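Local coordinates for protein DNA alpha-glucosyltransferase (PDB 1XV5) that is a phage glycosyltransferase of the GT-B structural class, built from two Rossmann-like domains, and binds uridine-5'-diphosphate, at residues A[152-156]-A[168-172]; A[174-178]-A[391-395]; A[316-320]-A[371-375]; A[330-334]-A[381-385]; A[342-346]-A[377-382]. All coordinates share one frame; numbering follows the deposited sequence.

Contact 1 (A[152-156]-A[168-172]); sequences MKEWY and EAPTV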
# COMPACT_ATOMS: atom_id res chain seq x y z
N MET A 152 -9.23 4.53 -19.05
CA MET A 152 -9.07 5.86 -19.65
C MET A 152 -9.42 5.87 -21.13
O MET A 152 -10.08 6.80 -21.61
CB MET A 152 -7.63 6.36 -19.47
CG MET A 152 -7.32 6.87 -18.07
SD MET A 152 -8.38 8.26 -17.59
CE MET A 152 -7.75 9.55 -18.66
N LYS A 153 -9.00 4.85 -21.86
CA LYS A 153 -9.29 4.77 -23.29
C LYS A 153 -10.75 4.42 -23.51
O LYS A 153 -11.29 4.65 -24.59
CB LYS A 153 -8.38 3.75 -23.96
CG LYS A 153 -6.91 4.16 -23.93
CD LYS A 153 -6.04 3.28 -24.81
CE LYS A 153 -4.60 3.80 -24.82
NZ LYS A 153 -3.73 3.03 -25.74
N GLU A 154 -11.39 3.88 -22.48
CA GLU A 154 -12.79 3.50 -22.56
C GLU A 154 -13.67 4.73 -22.33
O GLU A 154 -14.73 4.87 -22.93
CB GLU A 154 -13.11 2.43 -21.52
CG GLU A 154 -14.55 1.93 -21.57
CD GLU A 154 -14.80 0.80 -20.60
OE1 GLU A 154 -14.07 -0.22 -20.67
OE2 GLU A 154 -15.72 0.92 -19.77
N TRP A 155 -13.21 5.62 -21.45
CA TRP A 155 -13.97 6.84 -21.16
C TRP A 155 -13.68 7.91 -22.20
O TRP A 155 -14.50 8.80 -22.44
CB TRP A 155 -13.61 7.36 -19.76
CG TRP A 155 -13.92 6.41 -18.64
CD1 TRP A 155 -15.04 5.63 -18.50
CD2 TRP A 155 -13.12 6.16 -17.49
NE1 TRP A 155 -14.98 4.92 -17.33
CE2 TRP A 155 -13.81 5.22 -16.68
CE3 TRP A 155 -11.87 6.63 -17.04
CZ2 TRP A 155 -13.31 4.76 -15.47
CZ3 TRP A 155 -11.37 6.17 -15.83
CH2 TRP A 155 -12.09 5.24 -15.06
N TYR A 156 -12.50 7.82 -22.81
CA TYR A 156 -12.07 8.77 -23.83
C TYR A 156 -11.64 7.98 -25.06
O TYR A 156 -10.45 7.88 -25.37
CB TYR A 156 -10.90 9.61 -23.30
CG TYR A 156 -11.25 10.41 -22.07
CD1 TYR A 156 -11.86 11.66 -22.18
CD2 TYR A 156 -11.00 9.91 -20.79
CE1 TYR A 156 -12.22 12.39 -21.05
CE2 TYR A 156 -11.35 10.63 -19.66
CZ TYR A 156 -11.96 11.87 -19.79
OH TYR A 156 -12.30 12.58 -18.66
N GLU A 168 -9.85 15.01 -26.14
CA GLU A 168 -8.62 14.28 -25.80
C GLU A 168 -8.67 13.85 -24.34
O GLU A 168 -9.15 14.59 -23.48
CB GLU A 168 -7.40 15.17 -26.01
CG GLU A 168 -7.03 15.44 -27.45
CD GLU A 168 -5.75 16.24 -27.57
OE1 GLU A 168 -5.72 17.40 -27.09
OE2 GLU A 168 -4.77 15.72 -28.14
N ALA A 169 -8.16 12.66 -24.06
CA ALA A 169 -8.14 12.16 -22.70
C ALA A 169 -7.24 13.07 -21.87
O ALA A 169 -6.27 13.62 -22.38
CB ALA A 169 -7.61 10.73 -22.67
N PRO A 170 -7.58 13.26 -20.58
CA PRO A 170 -6.76 14.12 -19.72
C PRO A 170 -5.43 13.45 -19.41
O PRO A 170 -5.29 12.23 -19.56
CB PRO A 170 -7.64 14.30 -18.49
CG PRO A 170 -8.35 12.99 -18.41
CD PRO A 170 -8.74 12.74 -19.85
N THR A 171 -4.45 14.24 -18.98
CA THR A 171 -3.14 13.71 -18.65
C THR A 171 -3.14 12.95 -17.33
O THR A 171 -3.75 13.38 -16.36
CB THR A 171 -2.10 14.85 -18.54
OG1 THR A 171 -2.10 15.61 -19.75
CG2 THR A 171 -0.71 14.28 -18.30
N VAL A 172 -2.46 11.80 -17.32
CA VAL A 172 -2.36 11.00 -16.10
C VAL A 172 -0.88 10.99 -15.73
O VAL A 172 -0.03 10.59 -16.53
CB VAL A 172 -2.82 9.54 -16.31
CG1 VAL A 172 -2.65 8.75 -15.01
CG2 VAL A 172 -4.28 9.52 -16.76
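One face of the Tyr156 ring is covered by Pro170, whose CD sits 3.5 Å from the ring centroid and is displaced toward the rim on the CZ side. Ala169 CA lies over the same face, 4.0 Å from that centroid and nearer the CG end, so two successive residues of 168-172 make CH-pi contacts with a single ring. At the edge, in the ring plane, is the carbonyl O of Met152, one helical turn back. Arg133 of helix 128-134 makes a cation-pi contact with the same ring. Tyr156 is the first residue past helix 146-155. Its CB meets Ala169 CB at 3.5 Å. Met152 reaches the same loop with its CE: the chain is folded at chi2 (-60°) and chi3 (-70°), which puts that methyl 3.5 Å from Pro170 CG and 4.0 Å from Val172 CG2. Pro170 and Val172 also rest on Ile138 of strand 137-140. The contact fastens the way out of helix 146-155 to the approach of strand 172-174, the outermost strand on its side of the first parallel sheet, within a Rossmann-like helix-to-strand connection. Carbon and ring contacts do the work, so the fit depends on shape and burial rather than on directed polar bonds.

Contact 2 (A[174-178]-A[391-395]); sequences NFQPP and CFKEQ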
# COMPACT_ATOMS: atom_id res chain seq x y z
N ASN A 174 2.37 9.85 -13.20
CA ASN A 174 2.77 8.72 -12.38
C ASN A 174 3.06 9.23 -10.98
O ASN A 174 3.42 10.40 -10.80
CB ASN A 174 4.02 8.07 -12.96
CG ASN A 174 4.46 6.87 -12.15
OD1 ASN A 174 5.38 6.95 -11.33
ND2 ASN A 174 3.79 5.74 -12.37
N PHE A 175 2.89 8.37 -9.99
CA PHE A 175 3.17 8.73 -8.61
C PHE A 175 3.57 7.47 -7.85
O PHE A 175 3.31 6.35 -8.29
CB PHE A 175 1.94 9.35 -7.94
CG PHE A 175 0.99 8.33 -7.35
CD1 PHE A 175 1.00 8.06 -5.98
CD2 PHE A 175 0.09 7.65 -8.15
CE1 PHE A 175 0.13 7.13 -5.42
CE2 PHE A 175 -0.79 6.70 -7.61
CZ PHE A 175 -0.77 6.44 -6.24
N GLN A 176 4.24 7.68 -6.71
CA GLN A 176 4.63 6.58 -5.84
C GLN A 176 3.93 6.88 -4.52
O GLN A 176 3.82 8.04 -4.14
CB GLN A 176 6.14 6.58 -5.57
CG GLN A 176 7.02 6.36 -6.76
CD GLN A 176 8.48 6.58 -6.42
OE1 GLN A 176 9.10 5.78 -5.71
NE2 GLN A 176 9.03 7.69 -6.89
N PRO A 177 3.45 5.85 -3.81
CA PRO A 177 2.78 6.05 -2.52
C PRO A 177 3.88 6.23 -1.47
O PRO A 177 4.52 5.26 -1.06
CB PRO A 177 1.98 4.76 -2.35
CG PRO A 177 2.86 3.73 -3.01
CD PRO A 177 3.36 4.44 -4.25
N PRO A 178 4.09 7.47 -1.00
CA PRO A 178 5.12 7.79 -0.01
C PRO A 178 4.81 7.53 1.45
O PRO A 178 3.66 7.51 1.86
CB PRO A 178 5.40 9.29 -0.25
CG PRO A 178 4.45 9.70 -1.40
CD PRO A 178 3.35 8.69 -1.35
N CYS A 391 8.86 12.23 -2.64
CA CYS A 391 7.69 11.96 -3.45
C CYS A 391 6.51 12.92 -3.31
O CYS A 391 5.94 13.33 -4.32
CB CYS A 391 7.22 10.52 -3.22
SG CYS A 391 8.56 9.31 -3.43
N PHE A 392 6.13 13.29 -2.09
CA PHE A 392 5.02 14.22 -1.94
C PHE A 392 5.38 15.60 -2.49
O PHE A 392 4.50 16.36 -2.91
CB PHE A 392 4.56 14.29 -0.48
CG PHE A 392 3.56 13.22 -0.11
CD1 PHE A 392 3.77 12.40 1.00
CD2 PHE A 392 2.42 13.02 -0.88
CE1 PHE A 392 2.86 11.39 1.33
CE2 PHE A 392 1.50 12.01 -0.57
CZ PHE A 392 1.72 11.20 0.54
N LYS A 393 6.67 15.93 -2.49
CA LYS A 393 7.11 17.20 -3.04
C LYS A 393 6.93 17.13 -4.56
O LYS A 393 6.43 18.07 -5.18
CB LYS A 393 8.59 17.45 -2.71
CG LYS A 393 9.23 18.58 -3.52
CD LYS A 393 8.53 19.90 -3.28
CE LYS A 393 9.03 20.99 -4.23
NZ LYS A 393 10.51 21.15 -4.16
N GLU A 394 7.33 16.00 -5.14
CA GLU A 394 7.19 15.79 -6.58
C GLU A 394 5.72 15.93 -6.97
O GLU A 394 5.38 16.59 -7.95
CB GLU A 394 7.69 14.40 -6.97
CG GLU A 394 7.62 14.11 -8.47
CD GLU A 394 7.94 12.66 -8.81
OE1 GLU A 394 8.98 12.15 -8.35
OE2 GLU A 394 7.14 12.04 -9.55
N GLN A 395 4.84 15.30 -6.20
CA GLN A 395 3.41 15.34 -6.48
C GLN A 395 2.85 16.74 -6.27
O GLN A 395 2.01 17.20 -7.05
CB GLN A 395 2.68 14.32 -5.59
CG GLN A 395 3.20 12.90 -5.82
CD GLN A 395 2.73 11.90 -4.78
OE1 GLN A 395 3.39 10.88 -4.55
NE2 GLN A 395 1.59 12.17 -4.16
O HOH W 1 4.48 12.06 -8.85
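Residues 174-178 run extended past one side of helix 388-399, with Pro178 CA 6.0 Å from Cys391 CA at one end and Phe175 CA 6.9 Å from Gln395 CA, one turn further on, at the other. Pro178 carries the apolar part. Its CG stands 3.5 Å from the centroid of the Phe392 ring, only 7° off the normal, a CH-pi contact almost exactly over the centre. The same CG is pressed to 3.4 Å from Cys391 CB, tighter than usual for two carbons, so the pyrrolidine is wedged between the Phe392 ring and Cys391 CB. In the GT-B fold the C-terminal helix characteristically crosses from the second domain back to the first, and this contact belongs to that crossover: helix 388-399 lies against strand 137-140 and helix 17-30, whose Phe20 touches both Pro178 and Phe392. Gln395, extended beyond CG, sends its amide end to the backbone carbonyl of Gln176 and to the edge of the Phe175 ring, with ring and amide planes 83° apart. Phe175 in turn meets Tyr113 edge-to-face. At the more open end a water donates to both Asn174 O and Glu394 OE2, each 2.8 Å away. Arg304 draws the same two residues together, through a salt bridge from NH1 to Glu394 OE2 and a hydrogen bond to Asn174 OD1.

Contact 3 (A[316-320]-A[371-375]); sequences CGTIP and YDRER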
# COMPACT_ATOMS: atom_id res chain seq x y z
N CYS A 316 11.64 -0.16 9.59
CA CYS A 316 11.69 -0.60 10.98
C CYS A 316 12.97 -1.35 11.36
O CYS A 316 13.16 -1.71 12.51
CB CYS A 316 10.46 -1.44 11.34
SG CYS A 316 10.43 -3.11 10.68
N GLY A 317 13.84 -1.60 10.39
CA GLY A 317 15.10 -2.25 10.73
C GLY A 317 15.26 -3.75 10.60
O GLY A 317 16.16 -4.32 11.22
N THR A 318 14.39 -4.41 9.84
CA THR A 318 14.58 -5.84 9.64
C THR A 318 15.24 -5.94 8.26
O THR A 318 15.41 -4.92 7.59
CB THR A 318 13.23 -6.62 9.60
OG1 THR A 318 13.50 -8.03 9.50
CG2 THR A 318 12.38 -6.19 8.41
N ILE A 319 15.65 -7.14 7.85
CA ILE A 319 16.24 -7.30 6.53
C ILE A 319 15.09 -7.56 5.57
O ILE A 319 14.35 -8.52 5.73
CB ILE A 319 17.21 -8.49 6.48
CG1 ILE A 319 18.49 -8.15 7.24
CG2 ILE A 319 17.52 -8.85 5.02
CD1 ILE A 319 19.29 -7.00 6.63
N PRO A 320 14.93 -6.70 4.55
CA PRO A 320 13.84 -6.90 3.59
C PRO A 320 14.10 -8.01 2.59
O PRO A 320 15.17 -8.08 1.99
CB PRO A 320 13.73 -5.54 2.88
CG PRO A 320 14.36 -4.58 3.83
CD PRO A 320 15.52 -5.36 4.39
N TYR A 371 24.82 -8.07 9.15
CA TYR A 371 23.38 -7.84 9.23
C TYR A 371 23.12 -6.34 9.34
O TYR A 371 22.31 -5.78 8.60
CB TYR A 371 22.81 -8.54 10.48
CG TYR A 371 21.31 -8.45 10.62
CD1 TYR A 371 20.48 -9.47 10.15
CD2 TYR A 371 20.71 -7.33 11.19
CE1 TYR A 371 19.08 -9.37 10.25
CE2 TYR A 371 19.32 -7.22 11.30
CZ TYR A 371 18.51 -8.24 10.83
OH TYR A 371 17.15 -8.14 10.93
N ASP A 372 23.83 -5.70 10.27
CA ASP A 372 23.67 -4.26 10.48
C ASP A 372 24.02 -3.45 9.24
O ASP A 372 23.29 -2.54 8.86
CB ASP A 372 24.54 -3.82 11.67
CG ASP A 372 23.71 -3.27 12.82
OD1 ASP A 372 24.25 -3.15 13.94
OD2 ASP A 372 22.52 -2.93 12.61
N ARG A 373 25.14 -3.78 8.61
CA ARG A 373 25.54 -3.06 7.41
C ARG A 373 24.47 -3.19 6.33
O ARG A 373 24.11 -2.22 5.68
CB ARG A 373 26.87 -3.58 6.85
CG ARG A 373 28.08 -3.24 7.71
CD ARG A 373 29.38 -3.42 6.92
NE ARG A 373 29.64 -4.82 6.57
CZ ARG A 373 30.12 -5.73 7.41
NH1 ARG A 373 30.41 -5.40 8.66
NH2 ARG A 373 30.32 -6.97 6.99
N GLU A 374 23.97 -4.41 6.15
CA GLU A 374 22.96 -4.65 5.12
C GLU A 374 21.66 -3.90 5.35
O GLU A 374 21.12 -3.31 4.40
CB GLU A 374 22.69 -6.15 4.99
CG GLU A 374 23.90 -6.92 4.47
CD GLU A 374 24.41 -6.39 3.14
OE1 GLU A 374 23.64 -6.41 2.15
OE2 GLU A 374 25.58 -5.96 3.07
N ARG A 375 21.15 -3.88 6.57
CA ARG A 375 19.90 -3.16 6.79
C ARG A 375 20.10 -1.65 6.73
O ARG A 375 19.18 -0.92 6.38
CB ARG A 375 19.23 -3.58 8.11
CG ARG A 375 20.03 -3.33 9.36
CD ARG A 375 19.14 -3.53 10.59
NE ARG A 375 19.85 -3.27 11.83
CZ ARG A 375 19.27 -3.08 13.01
NH1 ARG A 375 17.94 -3.13 13.10
NH2 ARG A 375 20.00 -2.83 14.08
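Arg375 NH1 donates to the backbone carbonyl O of Gly317 at 2.8 Å, with the N-H pointing at the acceptor at 154°. The nitrogen lies in the carbonyl plane on a lone pair of the oxygen, and the oxygen lies near the guanidinium plane. Beside this bond, Ile319 runs antiparallel to the Tyr371 side chain and lays CG1 over one ring face, 3.3 Å from Tyr371 CE1, as a CH-pi contact. With CG1 beside the backbone N (chi1 -73°), the turn at chi2 (-64°) carries Ile319 CD1 on toward the helix, 3.7 Å from Arg375 CB. A second shell holds these groups in place. Asp372 OD2, one turn before Arg375, takes Arg375 NE at 2.8 Å and NH2 at 2.9 Å; this side-on salt bridge to one oxygen would fix the turn of the guanidinium, with NH1 facing Gly317, and NH2 also donates to Lys190 O. Tyr371 OH is bound to Gly289 O, which steadies the ring under Ile319. Gly317, with its positive phi, closes helix 308-316 in a Schellman motif, and its carbonyl is presented where the chain turns into the next strand. Helix 368-386 therefore grips the helix-to-strand turn of the second Rossmann-like domain, with Leu364 of helix 354-365 against Ile319 and strand 319-323 hydrogen-bonded to strand 288-293 through Gly291.

Contact 4 (A[330-334]-A[381-385]); sequences LKFRV and FLYQH. With EDO (1,2-ethanediol), chain F.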
# COMPACT_ATOMS: atom_id res chain seq x y z
N LEU A 330 10.73 -2.67 -11.32
CA LEU A 330 10.57 -1.33 -10.77
C LEU A 330 11.84 -0.52 -10.98
O LEU A 330 12.94 -1.06 -10.96
CB LEU A 330 10.25 -1.39 -9.27
CG LEU A 330 8.82 -1.79 -8.91
CD1 LEU A 330 8.72 -1.98 -7.41
CD2 LEU A 330 7.85 -0.71 -9.39
N LYS A 331 11.68 0.79 -11.18
CA LYS A 331 12.80 1.68 -11.40
C LYS A 331 13.03 2.63 -10.21
O LYS A 331 12.09 3.21 -9.68
CB LYS A 331 12.58 2.51 -12.67
CG LYS A 331 12.52 1.68 -13.94
CD LYS A 331 12.45 2.59 -15.16
CE LYS A 331 12.35 1.79 -16.45
NZ LYS A 331 11.03 1.12 -16.60
N PHE A 332 14.30 2.77 -9.84
CA PHE A 332 14.73 3.62 -8.73
C PHE A 332 14.35 5.07 -9.02
O PHE A 332 14.60 5.58 -10.11
CB PHE A 332 16.26 3.46 -8.58
CG PHE A 332 16.84 4.09 -7.34
CD1 PHE A 332 16.10 4.21 -6.17
CD2 PHE A 332 18.17 4.49 -7.33
CE1 PHE A 332 16.68 4.71 -5.00
CE2 PHE A 332 18.76 4.99 -6.18
CZ PHE A 332 18.01 5.10 -5.00
N ARG A 333 13.74 5.74 -8.04
CA ARG A 333 13.33 7.13 -8.22
C ARG A 333 14.49 8.03 -8.61
O ARG A 333 14.34 8.94 -9.43
CB ARG A 333 12.71 7.65 -6.92
CG ARG A 333 12.07 9.04 -7.02
CD ARG A 333 11.72 9.59 -5.63
NE ARG A 333 12.92 9.77 -4.82
CZ ARG A 333 13.72 10.82 -4.90
NH1 ARG A 333 13.46 11.81 -5.75
NH2 ARG A 333 14.82 10.87 -4.16
N VAL A 334 15.66 7.76 -8.03
CA VAL A 334 16.84 8.59 -8.27
C VAL A 334 17.45 8.54 -9.67
O VAL A 334 17.66 9.59 -10.28
CB VAL A 334 17.94 8.27 -7.24
CG1 VAL A 334 19.20 9.08 -7.55
CG2 VAL A 334 17.44 8.60 -5.83
N PHE A 381 18.45 3.08 1.01
CA PHE A 381 17.98 2.89 -0.36
C PHE A 381 16.48 3.18 -0.48
O PHE A 381 16.04 3.89 -1.38
CB PHE A 381 18.24 1.46 -0.81
CG PHE A 381 17.83 1.18 -2.24
CD1 PHE A 381 18.57 1.70 -3.30
CD2 PHE A 381 16.71 0.40 -2.51
CE1 PHE A 381 18.20 1.44 -4.62
CE2 PHE A 381 16.33 0.14 -3.82
CZ PHE A 381 17.08 0.66 -4.88
N LEU A 382 15.70 2.60 0.43
CA LEU A 382 14.26 2.78 0.40
C LEU A 382 13.89 4.23 0.73
O LEU A 382 12.92 4.76 0.19
CB LEU A 382 13.60 1.80 1.37
CG LEU A 382 13.79 0.34 0.95
CD1 LEU A 382 13.21 -0.59 2.01
CD2 LEU A 382 13.13 0.09 -0.40
N TYR A 383 14.67 4.86 1.60
CA TYR A 383 14.44 6.26 1.95
C TYR A 383 14.61 7.11 0.68
O TYR A 383 13.75 7.93 0.33
CB TYR A 383 15.46 6.70 3.00
CG TYR A 383 15.57 8.19 3.16
CD1 TYR A 383 14.56 8.93 3.78
CD2 TYR A 383 16.69 8.88 2.68
CE1 TYR A 383 14.66 10.32 3.91
CE2 TYR A 383 16.79 10.26 2.79
CZ TYR A 383 15.77 10.97 3.41
OH TYR A 383 15.88 12.34 3.55
N GLN A 384 15.72 6.90 -0.01
CA GLN A 384 16.00 7.63 -1.24
C GLN A 384 14.95 7.36 -2.31
O GLN A 384 14.59 8.24 -3.08
CB GLN A 384 17.38 7.25 -1.79
CG GLN A 384 18.55 7.78 -0.97
CD GLN A 384 18.69 9.29 -1.09
OE1 GLN A 384 19.31 9.94 -0.25
NE2 GLN A 384 18.13 9.85 -2.16
N HIS A 385 14.44 6.13 -2.33
CA HIS A 385 13.46 5.77 -3.34
C HIS A 385 12.04 6.27 -3.12
O HIS A 385 11.41 6.72 -4.07
CB HIS A 385 13.40 4.25 -3.51
CG HIS A 385 12.50 3.82 -4.62
ND1 HIS A 385 11.33 3.13 -4.40
CD2 HIS A 385 12.57 4.02 -5.96
CE1 HIS A 385 10.71 2.93 -5.55
NE2 HIS A 385 11.45 3.46 -6.51
C1 EDO F . 16.48 13.93 -4.61
O1 EDO F . 16.89 12.64 -5.08
C2 EDO F . 15.21 14.42 -5.31
O2 EDO F . 15.43 14.72 -6.69
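Phe332 and Phe381 both carry CG anti to the backbone N, chi1 -170° and -178°, and these torsions swing the two rings into an offset stack with centroids 4.5 Å apart and planes at 24°. His385, with its ring likewise anti to N, completes an aromatic cluster where the loop after helix 324-329 meets the last turns of helix 368-386, in the second domain of the GT-B fold. The three rings meet in different ways. Phe381 CE1 stands over the centre of the Phe332 ring, while Val334 CB covers the opposite face, so the phenyl is sandwiched. His385 instead comes rim to rim, its CD2 3.5 Å from Phe332 CD1, and its CB lies in the plane at the edge of that phenyl. The imidazole is held at its far end too: NE2 donates to Lys331 O at 3.2 Å, reaching the carbonyl from above its plane rather than on a lone pair. A second polar grip comes from Arg333. Its chain bends at chi3 and brings NE and NH2 side-on to one oxygen, Gln384 O, each at 2.9 Å; NE approaches nearly in line with the C=O. A positive group among the carbonyls of the closing turn would be expected to suit the negative end of the helix dipole. Phe390, just beyond in helix 388-399, adds a cation-pi contact to the same arginine. Arg333 NH2 also donates to O1 of a 1,2-ethanediol, probably from the crystallisation liquor, 2.9 Å away.

Contact 5 (A[342-346]-A[377-382]); sequences HDSGI and KAYEFL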
# COMPACT_ATOMS: atom_id res chain seq x y z
N HIS A 342 21.12 -2.45 -7.67
CA HIS A 342 21.85 -1.78 -6.60
C HIS A 342 22.26 -2.67 -5.44
O HIS A 342 21.65 -3.70 -5.19
CB HIS A 342 21.01 -0.63 -6.02
CG HIS A 342 20.71 0.45 -7.01
ND1 HIS A 342 19.72 0.33 -7.96
CD2 HIS A 342 21.27 1.66 -7.19
CE1 HIS A 342 19.68 1.43 -8.69
NE2 HIS A 342 20.62 2.25 -8.25
N ASP A 343 23.31 -2.24 -4.75
CA ASP A 343 23.80 -2.93 -3.57
C ASP A 343 22.99 -2.27 -2.47
O ASP A 343 23.47 -1.40 -1.74
CB ASP A 343 25.30 -2.66 -3.38
CG ASP A 343 25.84 -3.25 -2.10
OD1 ASP A 343 25.13 -4.08 -1.48
OD2 ASP A 343 26.97 -2.90 -1.71
N SER A 344 21.73 -2.69 -2.37
CA SER A 344 20.78 -2.12 -1.42
C SER A 344 20.60 -2.84 -0.09
O SER A 344 19.96 -2.29 0.81
CB SER A 344 19.42 -2.03 -2.10
OG SER A 344 18.96 -3.34 -2.41
N GLY A 345 21.13 -4.05 0.04
CA GLY A 345 20.96 -4.78 1.28
C GLY A 345 19.70 -5.63 1.23
O GLY A 345 19.48 -6.48 2.09
N ILE A 346 18.86 -5.38 0.23
CA ILE A 346 17.62 -6.13 0.08
C ILE A 346 17.93 -7.53 -0.46
O ILE A 346 18.77 -7.68 -1.35
CB ILE A 346 16.67 -5.43 -0.92
CG1 ILE A 346 16.20 -4.10 -0.34
CG2 ILE A 346 15.49 -6.35 -1.25
CD1 ILE A 346 15.56 -3.17 -1.37
N LYS A 377 21.95 -0.24 4.64
CA LYS A 377 21.90 0.02 3.21
C LYS A 377 20.45 0.00 2.71
O LYS A 377 20.05 0.87 1.94
CB LYS A 377 22.72 -1.01 2.43
CG LYS A 377 24.22 -0.77 2.50
CD LYS A 377 25.00 -1.69 1.57
CE LYS A 377 24.94 -3.14 2.01
NZ LYS A 377 25.89 -3.99 1.22
N ALA A 378 19.67 -0.97 3.18
CA ALA A 378 18.27 -1.09 2.76
C ALA A 378 17.48 0.14 3.19
O ALA A 378 16.69 0.68 2.42
CB ALA A 378 17.65 -2.34 3.35
N TYR A 379 17.67 0.55 4.44
CA TYR A 379 16.97 1.72 4.95
C TYR A 379 17.27 2.95 4.09
O TYR A 379 16.36 3.66 3.68
CB TYR A 379 17.37 2.00 6.40
CG TYR A 379 16.90 3.35 6.90
CD1 TYR A 379 17.75 4.45 6.89
CD2 TYR A 379 15.59 3.53 7.35
CE1 TYR A 379 17.32 5.71 7.31
CE2 TYR A 379 15.14 4.78 7.77
CZ TYR A 379 16.01 5.86 7.75
OH TYR A 379 15.57 7.10 8.16
N GLU A 380 18.55 3.20 3.82
CA GLU A 380 18.93 4.36 3.02
C GLU A 380 18.39 4.27 1.59
O GLU A 380 17.93 5.26 1.03
CB GLU A 380 20.45 4.52 2.98
CG GLU A 380 20.91 5.71 2.14
CD GLU A 380 20.43 7.05 2.69
OE1 GLU A 380 20.49 8.05 1.95
OE2 GLU A 380 20.00 7.10 3.86
N PHE A 381 18.45 3.08 1.01
CA PHE A 381 17.98 2.89 -0.36
C PHE A 381 16.48 3.18 -0.48
O PHE A 381 16.04 3.89 -1.38
CB PHE A 381 18.24 1.46 -0.81
CG PHE A 381 17.83 1.18 -2.24
CD1 PHE A 381 18.57 1.70 -3.30
CD2 PHE A 381 16.71 0.40 -2.51
CE1 PHE A 381 18.20 1.44 -4.62
CE2 PHE A 381 16.33 0.14 -3.82
CZ PHE A 381 17.08 0.66 -4.88
N LEU A 382 15.70 2.60 0.43
CA LEU A 382 14.26 2.78 0.40
C LEU A 382 13.89 4.23 0.73
O LEU A 382 12.92 4.76 0.19
CB LEU A 382 13.60 1.80 1.37
CG LEU A 382 13.79 0.34 0.95
CD1 LEU A 382 13.21 -0.59 2.01
CD2 LEU A 382 13.13 0.09 -0.40
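His342 begins the run by setting one face of its imidazole against Phe381, with His342 CG 3.6 Å from Phe381 CE1 and the ring planes oblique to each other at 45°. The phenyl atom lies toward the rim of the imidazole rather than over its middle. Phe332 meets the same histidine edge-to-face, so the ring is hemmed in by two phenylalanines. Asp343 is next, at the centre of an inverse gamma turn closed by a weak bond from Ser344 N to His342 O. Its carboxylate forms a salt bridge with Lys377: NZ comes to 2.8 Å from OD1 on the syn side, 25° out of the carboxylate plane. The lysine chain is bent at chi3, which brings NZ to the carboxylate, and Glu374 OE2 supplies a second partner, so the ammonium lies between two carboxylates, the exposed Asp343 and the buried Glu374. Ser344 places CB over one face of the Phe381 ring, 3.8 Å from its centroid, a CH-pi contact displaced toward the rim. The loop here is the lead-in to strand 347-349, the outermost strand on its side of the parallel sheet in the second Rossmann-like domain, and helix 368-386 packs along it. At Gly345, with phi 90°, the CA atoms approach most nearly, 4.8 Å to Ala378 CA. The end of the Ile346 side chain then reaches the helix, its CD1 3.9 Å from Phe381 CD2 and 4.2 Å from Leu382 CD2, while Phe322 of strand 319-323 touches it from the sheet.

From the N terminus, contact 1 comes first and closes a short loop between helix 146-155 and strand 172-174 in the first domain. Contact 2 opens just after it and closes the longest loop, joining the end of that strand to C-terminal helix 388-399. Contacts 3, 4 and 5 nest inside that loop and share helix 368-386. Contact 3 crosses both others: it opens first, at 316-320, and closes first, at 371-375, after their first segments, whereas contacts 4 and 5 overlap on Phe381 and Leu382. All three hold the helix to strand 319-323 and to the two loop segments before strand 347-349. Contacts 2 and 4, with centres about 12 Å apart, touch where the domains meet.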